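Local atomic coordinates of ectonucleoside triphosphate diphosphohydrolase 4 (Homo sapiens, PDB entry 6WG5), a protein that belongs to the GDA1/CD39 nucleoside phosphatase family and has the mixed alpha/beta architecture expected of the wider actin-like ATPase clan. Residues D69-R74 / R489-R494; N184-R189 / W479-I484; L347-I352 / F453-S458; A404-A409 / W448-F453. All blocks are in the same frame, centred on the assembly; numbering follows the deposited sequence.

Interaction 1 (D69-R74 / R489-R494)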
# COMPACT_ATOMS: atom_id res chain seq x y z
N ASP A 69 18.11 -11.33 -14.40
CA ASP A 69 16.75 -10.99 -14.77
C ASP A 69 15.75 -11.78 -13.94
O ASP A 69 15.92 -12.98 -13.71
CB ASP A 69 16.50 -11.26 -16.26
CG ASP A 69 17.19 -10.25 -17.16
OD1 ASP A 69 17.53 -9.15 -16.67
OD2 ASP A 69 17.37 -10.54 -18.36
N LEU A 70 14.70 -11.09 -13.48
CA LEU A 70 13.59 -11.75 -12.82
C LEU A 70 12.62 -12.30 -13.86
O LEU A 70 12.75 -12.06 -15.06
CB LEU A 70 12.86 -10.78 -11.90
CG LEU A 70 13.71 -9.94 -10.95
CD1 LEU A 70 12.82 -9.08 -10.07
CD2 LEU A 70 14.61 -10.82 -10.10
N LEU A 71 11.63 -13.05 -13.38
CA LEU A 71 10.59 -13.55 -14.26
C LEU A 71 9.78 -12.39 -14.83
O LEU A 71 9.62 -11.34 -14.19
CB LEU A 71 9.67 -14.51 -13.52
CG LEU A 71 10.30 -15.82 -13.03
CD1 LEU A 71 9.28 -16.64 -12.25
CD2 LEU A 71 10.84 -16.63 -14.20
N ASP A 72 9.27 -12.58 -16.04
CA ASP A 72 8.45 -11.57 -16.71
C ASP A 72 6.97 -11.84 -16.39
O ASP A 72 6.17 -12.20 -17.25
CB ASP A 72 8.71 -11.58 -18.21
CG ASP A 72 8.25 -10.31 -18.89
OD1 ASP A 72 7.59 -9.48 -18.22
OD2 ASP A 72 8.54 -10.14 -20.09
N ILE A 73 6.63 -11.65 -15.12
CA ILE A 73 5.30 -11.98 -14.62
C ILE A 73 4.31 -10.90 -15.04
O ILE A 73 4.60 -9.70 -14.96
CB ILE A 73 5.33 -12.15 -13.09
CG1 ILE A 73 6.24 -13.33 -12.72
CG2 ILE A 73 3.92 -12.35 -12.54
CD1 ILE A 73 6.28 -13.66 -11.24
N ARG A 74 3.14 -11.34 -15.49
CA ARG A 74 2.06 -10.46 -15.89
C ARG A 74 0.73 -11.09 -15.49
O ARG A 74 0.63 -12.30 -15.31
CB ARG A 74 2.06 -10.21 -17.41
CG ARG A 74 3.40 -9.82 -17.99
CD ARG A 74 3.40 -9.97 -19.50
NE ARG A 74 4.64 -9.48 -20.10
CZ ARG A 74 4.89 -8.21 -20.39
NH1 ARG A 74 3.98 -7.27 -20.12
NH2 ARG A 74 6.04 -7.86 -20.93
N ARG A 489 10.67 -16.76 -6.87
CA ARG A 489 11.95 -16.18 -7.23
C ARG A 489 13.02 -17.22 -7.55
O ARG A 489 14.04 -16.88 -8.15
CB ARG A 489 12.44 -15.26 -6.11
CG ARG A 489 12.81 -15.98 -4.82
CD ARG A 489 12.84 -15.00 -3.66
NE ARG A 489 13.48 -15.54 -2.47
CZ ARG A 489 12.86 -16.23 -1.52
NH1 ARG A 489 13.54 -16.66 -0.46
NH2 ARG A 489 11.56 -16.51 -1.62
N PHE A 490 12.82 -18.48 -7.15
CA PHE A 490 13.81 -19.52 -7.38
C PHE A 490 13.56 -20.33 -8.65
O PHE A 490 14.47 -21.04 -9.09
CB PHE A 490 13.88 -20.46 -6.17
CG PHE A 490 14.50 -19.84 -4.95
CD1 PHE A 490 15.70 -19.16 -5.03
CD2 PHE A 490 13.86 -19.93 -3.72
CE1 PHE A 490 16.26 -18.58 -3.91
CE2 PHE A 490 14.42 -19.36 -2.60
CZ PHE A 490 15.62 -18.68 -2.69
N LEU A 491 12.37 -20.24 -9.24
CA LEU A 491 12.09 -20.99 -10.46
C LEU A 491 13.16 -20.83 -11.53
O LEU A 491 13.50 -21.83 -12.17
CB LEU A 491 10.72 -20.58 -11.02
CG LEU A 491 9.48 -21.09 -10.27
CD1 LEU A 491 8.22 -20.58 -10.96
CD2 LEU A 491 9.46 -22.62 -10.19
N PRO A 492 13.70 -19.63 -11.79
CA PRO A 492 14.76 -19.52 -12.80
C PRO A 492 15.93 -20.47 -12.57
O PRO A 492 16.69 -20.74 -13.50
CB PRO A 492 15.20 -18.05 -12.68
CG PRO A 492 14.28 -17.39 -11.70
CD PRO A 492 13.15 -18.32 -11.43
N LEU A 493 16.09 -20.97 -11.34
CA LEU A 493 17.16 -21.93 -11.08
C LEU A 493 17.02 -23.17 -11.95
O LEU A 493 18.02 -23.79 -12.32
CB LEU A 493 17.18 -22.35 -9.61
CG LEU A 493 17.89 -21.44 -8.60
CD1 LEU A 493 17.91 -22.12 -7.24
CD2 LEU A 493 19.31 -21.10 -9.03
N ARG A 494 15.78 -23.57 -12.26
CA ARG A 494 15.58 -24.72 -13.14
C ARG A 494 16.32 -24.52 -14.46
O ARG A 494 17.21 -25.29 -14.81
CB ARG A 494 14.09 -24.94 -13.38
CG ARG A 494 13.29 -25.19 -12.11
CD ARG A 494 12.10 -26.09 -12.41
NE ARG A 494 12.52 -27.46 -12.69
CZ ARG A 494 11.75 -28.38 -13.24
NH1 ARG A 494 12.22 -29.60 -13.45
NH2 ARG A 494 10.50 -28.09 -13.58

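Interaction 2 (N184-R189 / W479-I484)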
# COMPACT_ATOMS: atom_id res chain seq x y z
N ASN A 184 7.56 -1.28 -7.81
CA ASN A 184 8.89 -1.15 -8.40
C ASN A 184 9.09 -2.13 -9.53
O ASN A 184 9.85 -1.86 -10.46
CB ASN A 184 9.96 -1.34 -7.33
CG ASN A 184 10.14 -0.11 -6.47
OD1 ASN A 184 10.84 0.83 -6.85
ND2 ASN A 184 9.49 -0.10 -5.30
N PHE A 185 8.41 -3.28 -9.48
CA PHE A 185 8.53 -4.24 -10.57
C PHE A 185 7.94 -3.68 -11.86
O PHE A 185 8.61 -3.67 -12.90
CB PHE A 185 7.84 -5.55 -10.18
CG PHE A 185 7.96 -6.62 -11.22
CD1 PHE A 185 9.17 -7.21 -11.49
CD2 PHE A 185 6.84 -7.02 -11.94
CE1 PHE A 185 9.29 -8.20 -12.45
CE2 PHE A 185 6.95 -8.00 -12.90
CZ PHE A 185 8.17 -8.59 -13.16
N VAL A 186 6.69 -3.21 -11.81
CA VAL A 186 6.07 -2.67 -13.02
C VAL A 186 6.82 -1.44 -13.50
O VAL A 186 6.88 -1.17 -14.70
CB VAL A 186 4.58 -2.36 -12.76
CG1 VAL A 186 3.82 -3.63 -12.42
CG2 VAL A 186 4.41 -1.32 -11.67
N LEU A 187 7.40 -0.67 -12.58
CA LEU A 187 8.21 0.48 -12.96
C LEU A 187 9.57 0.08 -13.51
O LEU A 187 10.32 0.95 -13.97
CB LEU A 187 8.41 1.41 -11.76
CG LEU A 187 7.16 2.15 -11.26
CD1 LEU A 187 7.53 3.04 -10.08
CD2 LEU A 187 6.51 2.98 -12.35
N GLY A 188 9.91 -1.21 -13.49
CA GLY A 188 11.16 -1.68 -14.06
C GLY A 188 12.39 -1.45 -13.22
O GLY A 188 13.50 -1.52 -13.74
N ARG A 189 12.22 -1.19 -11.92
CA ARG A 189 13.35 -0.87 -11.06
C ARG A 189 14.18 -2.08 -10.68
O ARG A 189 15.27 -1.92 -10.12
CB ARG A 189 12.86 -0.17 -9.80
CG ARG A 189 11.98 1.05 -10.08
CD ARG A 189 12.69 2.05 -10.98
NE ARG A 189 11.82 3.17 -11.35
CZ ARG A 189 11.70 4.29 -10.64
NH1 ARG A 189 12.38 4.45 -9.52
NH2 ARG A 189 10.88 5.24 -11.06
N TRP A 479 -0.40 -5.77 -4.71
CA TRP A 479 0.55 -6.35 -3.77
C TRP A 479 0.66 -7.86 -3.99
O TRP A 479 1.70 -8.46 -3.68
CB TRP A 479 0.18 -6.04 -2.32
CG TRP A 479 -1.05 -6.74 -1.78
CD1 TRP A 479 -2.30 -6.22 -1.64
CD2 TRP A 479 -1.12 -8.09 -1.30
NE1 TRP A 479 -3.15 -7.15 -1.10
CE2 TRP A 479 -2.45 -8.31 -0.89
CE3 TRP A 479 -0.20 -9.14 -1.19
CZ2 TRP A 479 -2.88 -9.53 -0.37
CZ3 TRP A 479 -0.63 -10.35 -0.67
CH2 TRP A 479 -1.96 -10.53 -0.27
N THR A 480 -0.40 -8.48 -4.52
CA THR A 480 -0.32 -9.89 -4.88
C THR A 480 0.73 -10.13 -5.96
O THR A 480 1.29 -11.23 -6.04
CB THR A 480 -1.69 -10.38 -5.36
OG1 THR A 480 -2.17 -9.54 -6.42
CG2 THR A 480 -2.69 -10.38 -4.21
N LEU A 481 1.02 -9.13 -6.79
CA LEU A 481 2.06 -9.27 -7.80
C LEU A 481 3.44 -9.37 -7.16
O LEU A 481 4.28 -10.16 -7.59
CB LEU A 481 2.00 -8.10 -8.78
CG LEU A 481 3.10 -8.05 -9.84
CD1 LEU A 481 3.10 -9.32 -10.68
CD2 LEU A 481 2.91 -6.82 -10.72
N GLY A 482 3.70 -8.56 -6.13
CA GLY A 482 4.94 -8.69 -5.40
C GLY A 482 5.04 -10.00 -4.65
O GLY A 482 6.13 -10.53 -4.46
N ALA A 483 3.90 -10.53 -4.22
CA ALA A 483 3.89 -11.81 -3.52
C ALA A 483 4.28 -12.95 -4.46
O ALA A 483 5.20 -13.72 -4.17
CB ALA A 483 2.52 -12.07 -2.90
N ILE A 484 3.59 -13.06 -5.60
CA ILE A 484 3.93 -14.10 -6.57
C ILE A 484 5.37 -13.95 -7.02
O ILE A 484 6.09 -14.94 -7.21
CB ILE A 484 2.95 -14.07 -7.76
CG1 ILE A 484 3.15 -15.29 -8.66
CG2 ILE A 484 3.11 -12.79 -8.57
CD1 ILE A 484 2.44 -16.53 -8.18

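Interaction 3 (L347-I352 / F453-S458)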
# COMPACT_ATOMS: atom_id res chain seq x y z
N LEU A 347 -4.74 27.58 10.10
CA LEU A 347 -5.10 27.38 11.50
C LEU A 347 -5.51 25.93 11.76
O LEU A 347 -5.31 25.42 12.86
CB LEU A 347 -6.22 28.34 11.90
CG LEU A 347 -6.70 28.29 13.35
CD1 LEU A 347 -5.56 28.53 14.32
CD2 LEU A 347 -7.81 29.31 13.57
N CYS A 348 -6.07 25.27 10.75
CA CYS A 348 -6.38 23.85 10.88
C CYS A 348 -5.11 23.03 11.08
O CYS A 348 -5.07 22.11 11.91
CB CYS A 348 -7.14 23.36 9.65
SG CYS A 348 -7.57 21.61 9.71
N ARG A 349 -4.06 23.35 10.32
CA ARG A 349 -2.81 22.60 10.43
C ARG A 349 -2.24 22.68 11.84
O ARG A 349 -1.78 21.67 12.38
CB ARG A 349 -1.79 23.12 9.42
CG ARG A 349 -2.15 22.85 7.97
CD ARG A 349 -0.99 23.13 7.04
NE ARG A 349 -0.58 24.54 7.06
CZ ARG A 349 0.39 25.03 7.82
NH1 ARG A 349 1.08 24.25 8.64
NH2 ARG A 349 0.68 26.33 7.75
N GLU A 350 -2.27 23.86 12.45
CA GLU A 350 -1.76 24.00 13.81
C GLU A 350 -2.63 23.25 14.81
O GLU A 350 -2.11 22.70 15.79
CB GLU A 350 -1.68 25.48 14.20
CG GLU A 350 -0.87 26.33 13.24
CD GLU A 350 0.55 25.81 13.06
OE1 GLU A 350 1.03 25.07 13.94
OE2 GLU A 350 1.17 26.15 12.03
N THR A 351 -3.94 23.20 14.58
CA THR A 351 -4.84 22.58 15.54
C THR A 351 -4.65 21.07 15.58
O THR A 351 -4.73 20.46 16.65
CB THR A 351 -6.29 22.92 15.19
OG1 THR A 351 -6.42 24.34 15.05
CG2 THR A 351 -7.23 22.44 16.28
N ILE A 352 -4.40 20.44 14.42
CA ILE A 352 -4.34 18.99 14.33
C ILE A 352 -2.94 18.44 14.58
O ILE A 352 -2.76 17.22 14.59
CB ILE A 352 -4.87 18.51 12.96
CG1 ILE A 352 -3.98 19.04 11.83
CG2 ILE A 352 -6.32 18.93 12.79
CD1 ILE A 352 -4.45 18.65 10.44
N PHE A 453 2.82 14.52 6.02
CA PHE A 453 3.90 14.42 5.05
C PHE A 453 5.11 15.24 5.48
O PHE A 453 6.23 14.72 5.58
CB PHE A 453 3.39 14.88 3.68
CG PHE A 453 4.38 14.72 2.56
CD1 PHE A 453 4.84 13.46 2.20
CD2 PHE A 453 4.83 15.82 1.86
CE1 PHE A 453 5.75 13.31 1.16
CE2 PHE A 453 5.74 15.68 0.82
CZ PHE A 453 6.19 14.42 0.47
N HIS A 454 4.91 16.53 5.76
CA HIS A 454 6.03 17.45 5.94
C HIS A 454 6.55 17.52 7.37
O HIS A 454 7.69 17.95 7.57
CB HIS A 454 5.64 18.86 5.48
CG HIS A 454 5.53 18.99 4.00
ND1 HIS A 454 6.61 18.86 3.16
CD2 HIS A 454 4.46 19.25 3.20
CE1 HIS A 454 6.22 19.03 1.91
NE2 HIS A 454 4.92 19.27 1.91
N ARG A 455 5.76 17.13 8.37
CA ARG A 455 6.23 17.18 9.75
C ARG A 455 6.07 15.83 10.43
O ARG A 455 6.80 15.52 11.38
CB ARG A 455 5.51 18.27 10.53
CG ARG A 455 6.24 19.61 10.49
CD ARG A 455 5.78 20.58 11.56
NE ARG A 455 4.48 21.17 11.25
CZ ARG A 455 4.02 22.29 11.79
NH1 ARG A 455 4.75 22.96 12.67
NH2 ARG A 455 2.82 22.75 11.45
N GLY A 456 5.12 15.02 9.98
CA GLY A 456 5.04 13.66 10.44
C GLY A 456 6.24 12.87 9.97
O GLY A 456 7.00 12.33 10.79
N PHE A 457 6.43 12.81 8.65
CA PHE A 457 7.55 12.10 8.05
C PHE A 457 8.72 13.01 7.70
O PHE A 457 9.77 12.51 7.29
CB PHE A 457 7.08 11.37 6.79
CG PHE A 457 6.03 10.32 7.04
CD1 PHE A 457 6.20 9.39 8.06
CD2 PHE A 457 4.88 10.26 6.27
CE1 PHE A 457 5.24 8.42 8.29
CE2 PHE A 457 3.92 9.30 6.51
CZ PHE A 457 4.10 8.38 7.52
N SER A 458 8.56 14.33 7.85
CA SER A 458 9.66 15.29 7.75
C SER A 458 10.16 15.46 6.32
O SER A 458 11.34 15.71 6.09
CB SER A 458 10.83 14.90 8.66
OG SER A 458 10.42 14.85 10.02

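Interaction 4 (A404-A409 / W448-F453)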
# COMPACT_ATOMS: atom_id res chain seq x y z
N ALA A 404 3.85 24.62 -2.60
CA ALA A 404 3.35 25.98 -2.79
C ALA A 404 2.02 25.97 -3.54
O ALA A 404 1.04 26.60 -3.11
CB ALA A 404 4.37 26.82 -3.54
N LYS A 405 1.96 25.25 -4.66
CA LYS A 405 0.72 25.20 -5.44
C LYS A 405 -0.40 24.52 -4.67
O LYS A 405 -1.57 24.88 -4.83
CB LYS A 405 0.96 24.48 -6.76
CG LYS A 405 1.90 25.20 -7.71
CD LYS A 405 2.19 24.34 -8.93
CE LYS A 405 3.02 25.08 -9.96
NZ LYS A 405 3.25 24.24 -11.16
N PHE A 406 -0.06 23.53 -3.84
CA PHE A 406 -1.08 22.80 -3.10
C PHE A 406 -1.64 23.64 -1.97
O PHE A 406 -2.87 23.77 -1.82
CB PHE A 406 -0.50 21.49 -2.57
CG PHE A 406 -1.39 20.79 -1.58
CD1 PHE A 406 -2.45 20.02 -2.01
CD2 PHE A 406 -1.16 20.91 -0.22
CE1 PHE A 406 -3.27 19.38 -1.10
CE2 PHE A 406 -1.97 20.27 0.69
CZ PHE A 406 -3.03 19.51 0.25
N THR A 407 -0.77 24.24 -1.15
CA THR A 407 -1.24 25.02 -0.01
C THR A 407 -2.10 26.19 -0.47
O THR A 407 -3.10 26.52 0.17
CB THR A 407 -0.06 25.53 0.81
OG1 THR A 407 0.87 26.22 -0.04
CG2 THR A 407 0.65 24.38 1.50
N LYS A 408 -1.73 26.83 -1.58
CA LYS A 408 -2.53 27.93 -2.11
C LYS A 408 -3.92 27.44 -2.51
O LYS A 408 -4.93 28.01 -2.08
CB LYS A 408 -1.82 28.56 -3.30
CG LYS A 408 -2.53 29.77 -3.88
CD LYS A 408 -1.71 30.39 -5.00
CE LYS A 408 -2.36 31.65 -5.56
NZ LYS A 408 -1.50 32.29 -6.60
N ALA A 409 -3.99 26.40 -3.33
CA ALA A 409 -5.28 25.87 -3.75
C ALA A 409 -6.07 25.35 -2.56
O ALA A 409 -7.29 25.56 -2.47
CB ALA A 409 -5.08 24.76 -4.78
N TRP A 448 -4.35 17.60 7.12
CA TRP A 448 -3.77 16.40 7.71
C TRP A 448 -2.75 15.77 6.77
O TRP A 448 -1.64 15.41 7.19
CB TRP A 448 -4.88 15.41 8.06
CG TRP A 448 -4.39 14.14 8.68
CD1 TRP A 448 -4.39 12.90 8.11
CD2 TRP A 448 -3.85 13.98 10.00
NE1 TRP A 448 -3.87 11.98 8.98
CE2 TRP A 448 -3.53 12.61 10.15
CE3 TRP A 448 -3.60 14.85 11.06
CZ2 TRP A 448 -2.98 12.10 11.32
CZ3 TRP A 448 -3.05 14.34 12.22
CH2 TRP A 448 -2.74 12.98 12.34
N MET A 449 -3.10 15.65 5.49
CA MET A 449 -2.16 15.15 4.50
C MET A 449 -0.88 15.97 4.51
O MET A 449 0.23 15.43 4.51
CB MET A 449 -2.81 15.18 3.11
CG MET A 449 -2.11 14.32 2.07
SD MET A 449 -2.02 15.12 0.45
CE MET A 449 -0.59 16.16 0.68
N PHE A 450 -1.02 17.30 4.52
CA PHE A 450 0.14 18.18 4.45
C PHE A 450 1.05 18.00 5.66
O PHE A 450 2.28 17.98 5.53
CB PHE A 450 -0.32 19.63 4.32
CG PHE A 450 0.81 20.61 4.17
CD1 PHE A 450 1.27 20.96 2.91
CD2 PHE A 450 1.41 21.18 5.27
CE1 PHE A 450 2.30 21.87 2.76
CE2 PHE A 450 2.44 22.09 5.13
CZ PHE A 450 2.89 22.43 3.87
N GLU A 451 0.45 17.88 6.85
CA GLU A 451 1.24 17.81 8.08
C GLU A 451 1.87 16.44 8.27
O GLU A 451 3.04 16.35 8.65
CB GLU A 451 0.36 18.17 9.28
CG GLU A 451 0.02 19.64 9.38
CD GLU A 451 1.25 20.50 9.63
OE1 GLU A 451 2.24 19.96 10.18
OE2 GLU A 451 1.23 21.70 9.29
N VAL A 452 1.11 15.37 8.05
CA VAL A 452 1.68 14.02 8.11
C VAL A 452 2.91 13.93 7.21
O VAL A 452 3.93 13.35 7.58
CB VAL A 452 0.62 12.98 7.72
CG1 VAL A 452 1.23 11.59 7.58
CG2 VAL A 452 -0.50 12.96 8.74
N PHE A 453 2.82 14.52 6.02
CA PHE A 453 3.90 14.42 5.05
C PHE A 453 5.11 15.24 5.48
O PHE A 453 6.23 14.72 5.58
CB PHE A 453 3.39 14.88 3.68
CG PHE A 453 4.38 14.72 2.56
CD1 PHE A 453 4.84 13.46 2.20
CD2 PHE A 453 4.83 15.82 1.86
CE1 PHE A 453 5.75 13.31 1.16
CE2 PHE A 453 5.74 15.68 0.82
CZ PHE A 453 6.19 14.42 0.47

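Interaction 1 (D69-R74 / R489-R494)
Leu71 meets the pyrrolidine ring of Pro492 at its CD corner, while the two flat groups of the 489-494 turn, the Arg489 guanidinium and the Phe490 ring, lie over each other away from that contact. Arg489 CG sits 4.1 Å above the centre of the phenyl ring, and Phe490 CE2 covers one face of the guanidinium near its rim. The guanidinium also makes a cation-pi contact with Tyr486, whose carbonyl oxygen is hydrogen bonded to NH2.

The join between the two segments is wholly apolar, burying 145 Å² in all, and the forked end of Leu71 carries it. Its CG stands beside the backbone N (chi1 -65°), which sends the two methyls across the gap to separate partners. CD2 packs on Pro492 CD at 4.0 Å, with Leu71 CG almost as near to the same atom, and CD1 touches Leu491 CD1 at 4.3 Å. Pro492 lies in helix 492-496, where the bond from Leu493 N to Phe490 O (2.8 Å) closes a turn. Across from it, Asp72 is the centre of an inverse gamma turn, with a weak bond from Ile73 N to Leu71 O, and Asp72 OD2 takes a weak hydrogen bond, part of a salt bridge, from Arg74 NH2 (3.5 Å).

Trp60 of strand 53-61 lies against both Leu71 and Leu491. Beyond the turn, Ile73 packs on Leu481, Ile484 and Leu485 of helix 479-487 and Arg74 pairs through its backbone with Cys59, so the contact sets helix 492-496 beside helix 479-487 and strand 53-61.

Interaction 2 (N184-R189 / W479-I484)
Leu481 reaches helix 172-186 through one methyl, CD2, which lies 3.7 Å from Val186 CG1 and 4.1 Å from Phe185 CD2. The methyl comes to the phenyl ring obliquely, and the Leu481 and Phe185 side chains cross at about a right angle. Both side chains extend opposite their backbone nitrogens, with chi1 176° for Leu481 and -178° for Phe185, and this carries the two groups across the gap between the helices. Val186 adds its CG1 branch from the next position along. No hydrogen bond joins the segments, so this small buried patch of 103 Å² is held by van der Waals packing alone.

The backbones come nearest at Phe185 and Gly482, whose CA atoms are 7.7 Å apart. Just past the contact, helix 172-186 closes in a Schellman motif: Arg189 N bonds to Asn184 O at 2.9 Å and Gly188 N to Phe185 O at 2.8 Å, with Gly188 at positive phi. Asn184 also ties this end down, its OD1 bonded to Ala220 N, and Arg189 forms a salt bridge with Glu380.

Trp479, two residues earlier than Leu481, rests on Glu175, Tyr178 and Ala179 of the same partner helix. On the sheet side, Leu481 packs on Tyr58 of strand 53-61 and Thr480 on Val45 of strand 40-48. Helix 479-487 is therefore sandwiched between helix 172-186 and the sheet of strands 40-48 and 53-61.

Interaction 3 (L347-I352 / F453-S458)
Glu350 OE2 is approached by two guanidinium groups, that of Arg455 across the contact and that of Arg349 in its own helix. Both pairs are long: OE2 lies 3.8 Å from Arg455 NH2, with Glu350 OE1 equally near to that nitrogen, and 3.9 Å from Arg349 NH1. OE2 sits at the edge of the Arg455 guanidinium, near its plane, although the carboxylate is turned 78° to it. By contrast it stands well out of the Arg349 plane, where charge attraction acts without an N-H pointing at it.

The two cationic groups meet at Arg349 NH1 and Arg455 NH2, 3.6 Å apart, with their planes 44° to each other. Their stronger partner is a second carboxylate, Glu451 of helix 436-456, which takes Arg349 NH1 on OE2 and Arg455 NE on OE1. The cluster is thus a salt-bridge network in which two acidic groups probably offset the closeness of the arginines. A bend at chi3 (-63°) in Arg349 turns its guanidinium into this cluster, and its NH2 is paired with Asp346.

The network ties helix 345-352 to the C-terminal part of helix 436-456, where 453-456 form a wider pi-type turn. Helix 345-352 is also tied down by the disulfide from Cys348 to Cys321. Within it, Leu347 O accepts two bonds from Thr351, from OG1 at 2.7 Å and from N at 3.1 Å; the two donors come from opposite faces of the carbonyl plane.

Interaction 4 (A404-A409 / W448-F453)
The crossing of helix 403-414 and helix 436-456 is packed by Phe406 and Thr407 from one side and by Met449 and Phe450 from the other. Over 404-409 and 448-453 the two axes run roughly antiparallel, at 147°, and approach to 11.8 Å.

Phe406 meets both side chains of the second helix, one at a face and the other at an edge. Met449 CE lies over one face of its ring, 4.2 Å from Phe406 CZ, whereas Phe450 CD1 meets the ring edge near its plane, 4.0 Å from Phe406 CD2. The two phenylalanine side chains run alongside each other with opposite headings, and Phe406 CE2 lies 4.0 Å from Phe450 CB.

Met449 and Phe406 form a Met-aromatic contact, with the sulfur 5.2 Å from the ring centroid and 37° off its normal, an oblique arrangement. Bends at chi2 and chi3 of the methionine bring its methyl round to the ring. Helix 386-392 closes in on this pair, placing Phe387 and Cys390 against Met449 and Thr391 against Phe406.

Thr407 presents its methyl to Phe450; its CG2 lies nearest Phe450 CE1, with CD1 and CZ at 3.8 Å. Its hydroxyl turns back to its own helix (chi1 53°), where OG1 is hydrogen bonded to Ala403 O. Past the contact, the Phe450 ring meets that of His454 and touches Arg349 of helix 345-352.

In the fold
The four contacts fall into two pairs. Interactions 1 and 2, with centres 13 Å apart, use helices 492-496 and 479-487 respectively, which follow each other in the chain beside strand 53-61; they touch where Phe185 and Leu481 meet the 69-74 loop. Interactions 3 and 4, with centres 9 Å apart and in contact, both use helix 436-456 and share Phe453. Between the pairs, centres lie about 29 to 43 Å apart, and interaction 1 is on the opposite side of the chain's centre from interactions 3 and 4. Along the sequence, interaction 1 encloses interaction 2, which encloses interaction 3 and then 4, so late helices return to pack on earlier elements in both regions of the family fold.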